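Local coordinates for TetR-family transcriptional regulator (Streptomyces coelicolor A3, PDB 2QIB), which probably binds DNA through an N-terminal helix-turn-helix and regulates transcription, as in other TetR-family regulators, at residues Glu62-Phe76 / Ser118-Ala132. Residues are numbered along the deposited sequence; the frame is centred on the assembly and turned at random.
Sequences EAALQRASDDLADRF and STTTNALVDSVRQAA
L124 is the knob of this interface, pushed into the hole that E62, L65, Q66 and S69 make on the facing helix. Its CD1 reaches in between the turns, 3.8 Å from CG of L65, while CD2 lies against the Q66 side-chain amide. The two leucine side chains pass one another head to tail, and CD2 of L65 carries on to the flank of T121, 3.6 Å from its CB.

One turn on, V128 is the next bump, and its two methyls part company: CG2 rests on CB of S69 at 3.6 Å, and CG1, anti to the backbone N (chi1 -179°), meets CD2 of L72 at 3.7 Å. S69 OG donates to L65 O of its own helix, which satisfies the hydroxyl while it lies against the V128 and L124 side chains. Farther along, the F76 ring lies across the partner, CE2 3.7 Å from CB of A132, with V128 O at its edge and L72 O over one face. A73 and A131 meet methyl to methyl alongside.

At the other end S118 OG does double duty: it gives its proton to E62 OE2 (2.6 Å), on the anti lone pair, and as N-cap accepts from T121 N. E62 CG packs on T121 CG2, and OE2 lies near T120 CB. With an alanine in place of E62, the cap hydroxyl is likely to lose its acceptor and T121 CG2 the chain lying against it.

The segments run nearly parallel, 8° apart, tying helix 57-75, which follows the predicted helix-turn-helix, to the C-terminal domain. Helix 103-116 touches both L65 and V125, helix 84-101 packs on L72 through F98, and helix 11-28 touches A64 and R67.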
loop_
_atom_site.group_PDB
_atom_site.type_symbol
_atom_site.label_atom_id
_atom_site.label_comp_id
_atom_site.label_asym_id
_atom_site.label_seq_id
_atom_site.Cartn_x
_atom_site.Cartn_y
_atom_site.Cartn_z
ATOM N N GLU A 62 18.990 4.642 11.657
ATOM C CA GLU A 62 17.758 4.816 12.473
ATOM C C GLU A 62 17.588 6.252 12.962
ATOM O O GLU A 62 16.464 6.801 12.939
ATOM C CB GLU A 62 17.736 3.791 13.635
ATOM C CG GLU A 62 17.514 2.352 13.141
ATOM C CD GLU A 62 17.735 1.284 14.227
ATOM O OE1 GLU A 62 18.345 1.623 15.261
ATOM O OE2 GLU A 62 17.313 0.110 14.036
ATOM N N ALA A 63 18.694 6.885 13.367
ATOM C CA ALA A 63 18.663 8.274 13.841
ATOM C C ALA A 63 18.255 9.235 12.707
ATOM O O ALA A 63 17.412 10.139 12.905
ATOM C CB ALA A 63 20.004 8.678 14.448
ATOM N N ALA A 64 18.816 9.015 11.525
ATOM C CA ALA A 64 18.407 9.793 10.336
ATOM C C ALA A 64 16.920 9.593 10.050
ATOM O O ALA A 64 16.210 10.546 9.753
ATOM C CB ALA A 64 19.193 9.373 9.154
ATOM N N LEU A 65 16.475 8.334 10.106
ATOM C CA LEU A 65 15.075 7.990 9.808
ATOM C C LEU A 65 14.123 8.614 10.826
ATOM O O LEU A 65 13.037 9.088 10.457
ATOM C CB LEU A 65 14.907 6.467 9.741
ATOM C CG LEU A 65 13.469 5.998 9.459
ATOM C CD1 LEU A 65 12.903 6.602 8.119
ATOM C CD2 LEU A 65 13.403 4.480 9.420
ATOM N N GLN A 66 14.528 8.646 12.095
ATOM C CA GLN A 66 13.765 9.359 13.129
ATOM C C GLN A 66 13.576 10.837 12.795
ATOM O O GLN A 66 12.468 11.383 12.903
ATOM C CB GLN A 66 14.448 9.209 14.494
ATOM C CG GLN A 66 13.778 10.042 15.618
ATOM C CD GLN A 66 12.559 9.330 16.167
ATOM O OE1 GLN A 66 11.419 9.788 16.017
ATOM N NE2 GLN A 66 12.789 8.185 16.789
ATOM N N ARG A 67 14.644 11.495 12.384
ATOM C CA ARG A 67 14.520 12.886 11.982
ATOM C C ARG A 67 13.557 13.065 10.790
ATOM O O ARG A 67 12.688 13.949 10.791
ATOM C CB ARG A 67 15.888 13.461 11.613
ATOM C CG ARG A 67 15.773 14.974 11.420
ATOM C CD ARG A 67 17.034 15.651 10.971
ATOM N NE ARG A 67 17.988 15.762 12.076
ATOM C CZ ARG A 67 19.153 16.374 11.969
ATOM N NH1 ARG A 67 19.500 16.915 10.806
ATOM N NH2 ARG A 67 19.982 16.436 13.016
ATOM N N ALA A 68 13.747 12.216 9.779
ATOM C CA ALA A 68 12.919 12.253 8.556
ATOM C C ALA A 68 11.445 11.970 8.866
ATOM O O ALA A 68 10.535 12.648 8.348
ATOM C CB ALA A 68 13.422 11.237 7.588
ATOM N N SER A 69 11.229 10.973 9.715
ATOM C CA SER A 69 9.881 10.572 10.137
ATOM C C SER A 69 9.176 11.700 10.893
ATOM O O SER A 69 7.986 11.976 10.656
ATOM C CB SER A 69 9.972 9.284 10.981
ATOM O OG SER A 69 10.395 8.205 10.150
ATOM N N ASP A 70 9.892 12.362 11.810
ATOM C CA ASP A 70 9.355 13.529 12.505
ATOM C C ASP A 70 8.985 14.657 11.562
ATOM O O ASP A 70 7.942 15.314 11.739
ATOM C CB ASP A 70 10.348 14.049 13.562
ATOM C CG ASP A 70 10.463 13.106 14.747
ATOM O OD1 ASP A 70 9.571 12.258 14.904
ATOM O OD2 ASP A 70 11.453 13.187 15.507
ATOM N N ASP A 71 9.847 14.882 10.575
ATOM C CA ASP A 71 9.615 15.904 9.558
ATOM C C ASP A 71 8.292 15.600 8.815
ATOM O O ASP A 71 7.365 16.459 8.782
ATOM C CB ASP A 71 10.834 15.941 8.625
ATOM C CG ASP A 71 10.666 16.868 7.411
ATOM O OD1 ASP A 71 9.696 17.652 7.304
ATOM O OD2 ASP A 71 11.548 16.797 6.523
ATOM N N LEU A 72 8.182 14.404 8.235
ATOM C CA LEU A 72 6.956 14.069 7.455
ATOM C C LEU A 72 5.717 14.134 8.339
ATOM O O LEU A 72 4.694 14.687 7.941
ATOM C CB LEU A 72 7.059 12.698 6.801
ATOM C CG LEU A 72 5.866 12.303 5.909
ATOM C CD1 LEU A 72 5.536 13.435 4.892
ATOM C CD2 LEU A 72 6.149 10.977 5.206
ATOM N N ALA A 73 5.774 13.529 9.518
ATOM C CA ALA A 73 4.609 13.611 10.405
ATOM C C ALA A 73 4.156 15.081 10.664
ATOM O O ALA A 73 2.944 15.378 10.708
ATOM C CB ALA A 73 4.908 12.920 11.713
ATOM N N ASP A 74 5.117 15.987 10.865
ATOM C CA ASP A 74 4.802 17.388 11.110
ATOM C C ASP A 74 4.176 18.024 9.885
ATOM O O ASP A 74 3.305 18.898 10.010
ATOM C CB ASP A 74 6.048 18.195 11.490
ATOM C CG ASP A 74 6.467 17.959 12.927
ATOM O OD1 ASP A 74 5.694 17.311 13.690
ATOM O OD2 ASP A 74 7.570 18.430 13.296
ATOM N N ARG A 75 4.577 17.549 8.706
ATOM C CA ARG A 75 4.017 18.061 7.455
ATOM C C ARG A 75 2.544 17.727 7.310
ATOM O O ARG A 75 1.852 18.375 6.542
ATOM C CB ARG A 75 4.801 17.565 6.231
ATOM C CG ARG A 75 6.215 18.195 6.121
ATOM C CD ARG A 75 6.909 17.698 4.855
ATOM N NE ARG A 75 8.344 17.940 4.921
ATOM C CZ ARG A 75 9.121 18.240 3.882
ATOM N NH1 ARG A 75 8.610 18.413 2.658
ATOM N NH2 ARG A 75 10.431 18.380 4.082
ATOM N N PHE A 76 2.065 16.719 8.043
ATOM C CA PHE A 76 0.628 16.346 7.994
ATOM C C PHE A 76 -0.305 17.333 8.712
ATOM O O PHE A 76 -1.531 17.268 8.545
ATOM C CB PHE A 76 0.403 14.954 8.597
ATOM C CG PHE A 76 1.094 13.834 7.855
ATOM C CD1 PHE A 76 1.399 13.922 6.503
ATOM C CD2 PHE A 76 1.418 12.674 8.539
ATOM C CE1 PHE A 76 2.000 12.845 5.834
ATOM C CE2 PHE A 76 2.030 11.604 7.885
ATOM C CZ PHE A 76 2.323 11.702 6.535
ATOM N N SER A 118 14.691 -2.925 10.467
ATOM C CA SER A 118 14.857 -3.306 11.860
ATOM C C SER A 118 13.517 -3.078 12.543
ATOM O O SER A 118 12.614 -2.427 11.979
ATOM C CB SER A 118 15.936 -2.479 12.545
ATOM O OG SER A 118 15.572 -1.119 12.597
ATOM N N THR A 119 13.386 -3.608 13.750
ATOM C CA THR A 119 12.191 -3.368 14.542
ATOM C C THR A 119 11.983 -1.870 14.714
ATOM O O THR A 119 10.839 -1.371 14.653
ATOM C CB THR A 119 12.294 -4.069 15.911
ATOM O OG1 THR A 119 12.200 -5.482 15.699
ATOM C CG2 THR A 119 11.173 -3.601 16.864
ATOM N N THR A 120 13.087 -1.155 14.905
ATOM C CA THR A 120 13.034 0.268 15.101
ATOM C C THR A 120 12.574 0.971 13.821
ATOM O O THR A 120 11.698 1.830 13.907
ATOM C CB THR A 120 14.363 0.813 15.612
ATOM O OG1 THR A 120 14.558 0.302 16.944
ATOM C CG2 THR A 120 14.360 2.328 15.663
ATOM N N THR A 121 13.150 0.607 12.671
ATOM C CA THR A 121 12.743 1.278 11.411
ATOM C C THR A 121 11.276 1.009 11.079
ATOM O O THR A 121 10.557 1.930 10.702
ATOM C CB THR A 121 13.645 1.003 10.171
ATOM O OG1 THR A 121 13.508 -0.343 9.708
ATOM C CG2 THR A 121 15.102 1.287 10.480
ATOM N N ASN A 122 10.840 -0.241 11.224
ATOM C CA ASN A 122 9.402 -0.576 11.027
ATOM C C ASN A 122 8.473 0.192 11.933
ATOM O O ASN A 122 7.390 0.612 11.492
ATOM C CB ASN A 122 9.141 -2.066 11.221
ATOM C CG ASN A 122 9.916 -2.900 10.260
ATOM O OD1 ASN A 122 10.412 -2.387 9.249
ATOM N ND2 ASN A 122 10.078 -4.193 10.576
ATOM N N ALA A 123 8.877 0.350 13.202
ATOM C CA ALA A 123 8.113 1.145 14.160
ATOM C C ALA A 123 8.019 2.619 13.729
ATOM O O ALA A 123 6.941 3.205 13.805
ATOM C CB ALA A 123 8.710 1.029 15.558
ATOM N N LEU A 124 9.148 3.210 13.293
ATOM C CA LEU A 124 9.162 4.596 12.819
ATOM C C LEU A 124 8.210 4.747 11.614
ATOM O O LEU A 124 7.381 5.664 11.599
ATOM C CB LEU A 124 10.578 5.068 12.456
ATOM C CG LEU A 124 11.494 5.332 13.660
ATOM C CD1 LEU A 124 12.950 5.476 13.209
ATOM C CD2 LEU A 124 11.022 6.558 14.408
ATOM N N VAL A 125 8.310 3.846 10.640
ATOM C CA VAL A 125 7.430 3.937 9.460
ATOM C C VAL A 125 5.961 3.835 9.908
ATOM O O VAL A 125 5.093 4.644 9.519
ATOM C CB VAL A 125 7.808 2.891 8.394
ATOM C CG1 VAL A 125 6.773 2.808 7.292
ATOM C CG2 VAL A 125 9.190 3.252 7.789
ATOM N N ASP A 126 5.672 2.850 10.743
ATOM C CA ASP A 126 4.301 2.729 11.259
ATOM C C ASP A 126 3.817 3.954 12.014
ATOM O O ASP A 126 2.625 4.281 11.954
ATOM C CB ASP A 126 4.178 1.507 12.150
ATOM C CG ASP A 126 4.094 0.254 11.360
ATOM O OD1 ASP A 126 3.644 0.314 10.199
ATOM O OD2 ASP A 126 4.468 -0.796 11.895
ATOM N N SER A 127 4.722 4.612 12.743
ATOM C CA SER A 127 4.361 5.800 13.511
ATOM C C SER A 127 3.949 6.954 12.574
ATOM O O SER A 127 3.060 7.740 12.898
ATOM C CB SER A 127 5.491 6.222 14.461
ATOM O OG SER A 127 6.531 6.878 13.763
ATOM N N VAL A 128 4.597 7.036 11.410
ATOM C CA VAL A 128 4.210 8.019 10.371
ATOM C C VAL A 128 2.804 7.683 9.803
ATOM O O VAL A 128 1.946 8.572 9.686
ATOM C CB VAL A 128 5.263 8.132 9.234
ATOM C CG1 VAL A 128 4.837 9.185 8.199
ATOM C CG2 VAL A 128 6.650 8.469 9.798
ATOM N N ARG A 129 2.567 6.406 9.491
ATOM C CA ARG A 129 1.255 5.976 9.011
ATOM C C ARG A 129 0.176 6.306 10.036
ATOM O O ARG A 129 -0.892 6.832 9.684
ATOM C CB ARG A 129 1.255 4.480 8.735
ATOM C CG ARG A 129 2.149 4.102 7.580
ATOM C CD ARG A 129 2.212 2.577 7.480
ATOM N NE ARG A 129 2.951 2.179 6.293
ATOM C CZ ARG A 129 3.796 1.173 6.254
ATOM N NH1 ARG A 129 4.054 0.473 7.374
ATOM N NH2 ARG A 129 4.430 0.901 5.119
ATOM N N GLN A 130 0.461 6.016 11.306
ATOM C CA GLN A 130 -0.482 6.365 12.356
ATOM C C GLN A 130 -0.683 7.896 12.514
ATOM O O GLN A 130 -1.795 8.346 12.730
ATOM C CB GLN A 130 -0.038 5.706 13.679
ATOM C CG GLN A 130 -0.912 6.088 14.853
ATOM C CD GLN A 130 -2.285 5.435 14.810
ATOM O OE1 GLN A 130 -2.542 4.532 14.008
ATOM N NE2 GLN A 130 -3.166 5.863 15.709
ATOM N N ALA A 131 0.377 8.695 12.385
ATOM C CA ALA A 131 0.264 10.162 12.418
ATOM C C ALA A 131 -0.673 10.667 11.315
ATOM O O ALA A 131 -1.542 11.533 11.572
ATOM C CB ALA A 131 1.635 10.806 12.264
ATOM N N ALA A 132 -0.546 10.088 10.113
ATOM C CA ALA A 132 -1.472 10.432 9.016
ATOM C C ALA A 132 -2.911 10.104 9.415
ATOM O O ALA A 132 -3.825 10.948 9.254
ATOM C CB ALA A 132 -1.095 9.677 7.710
#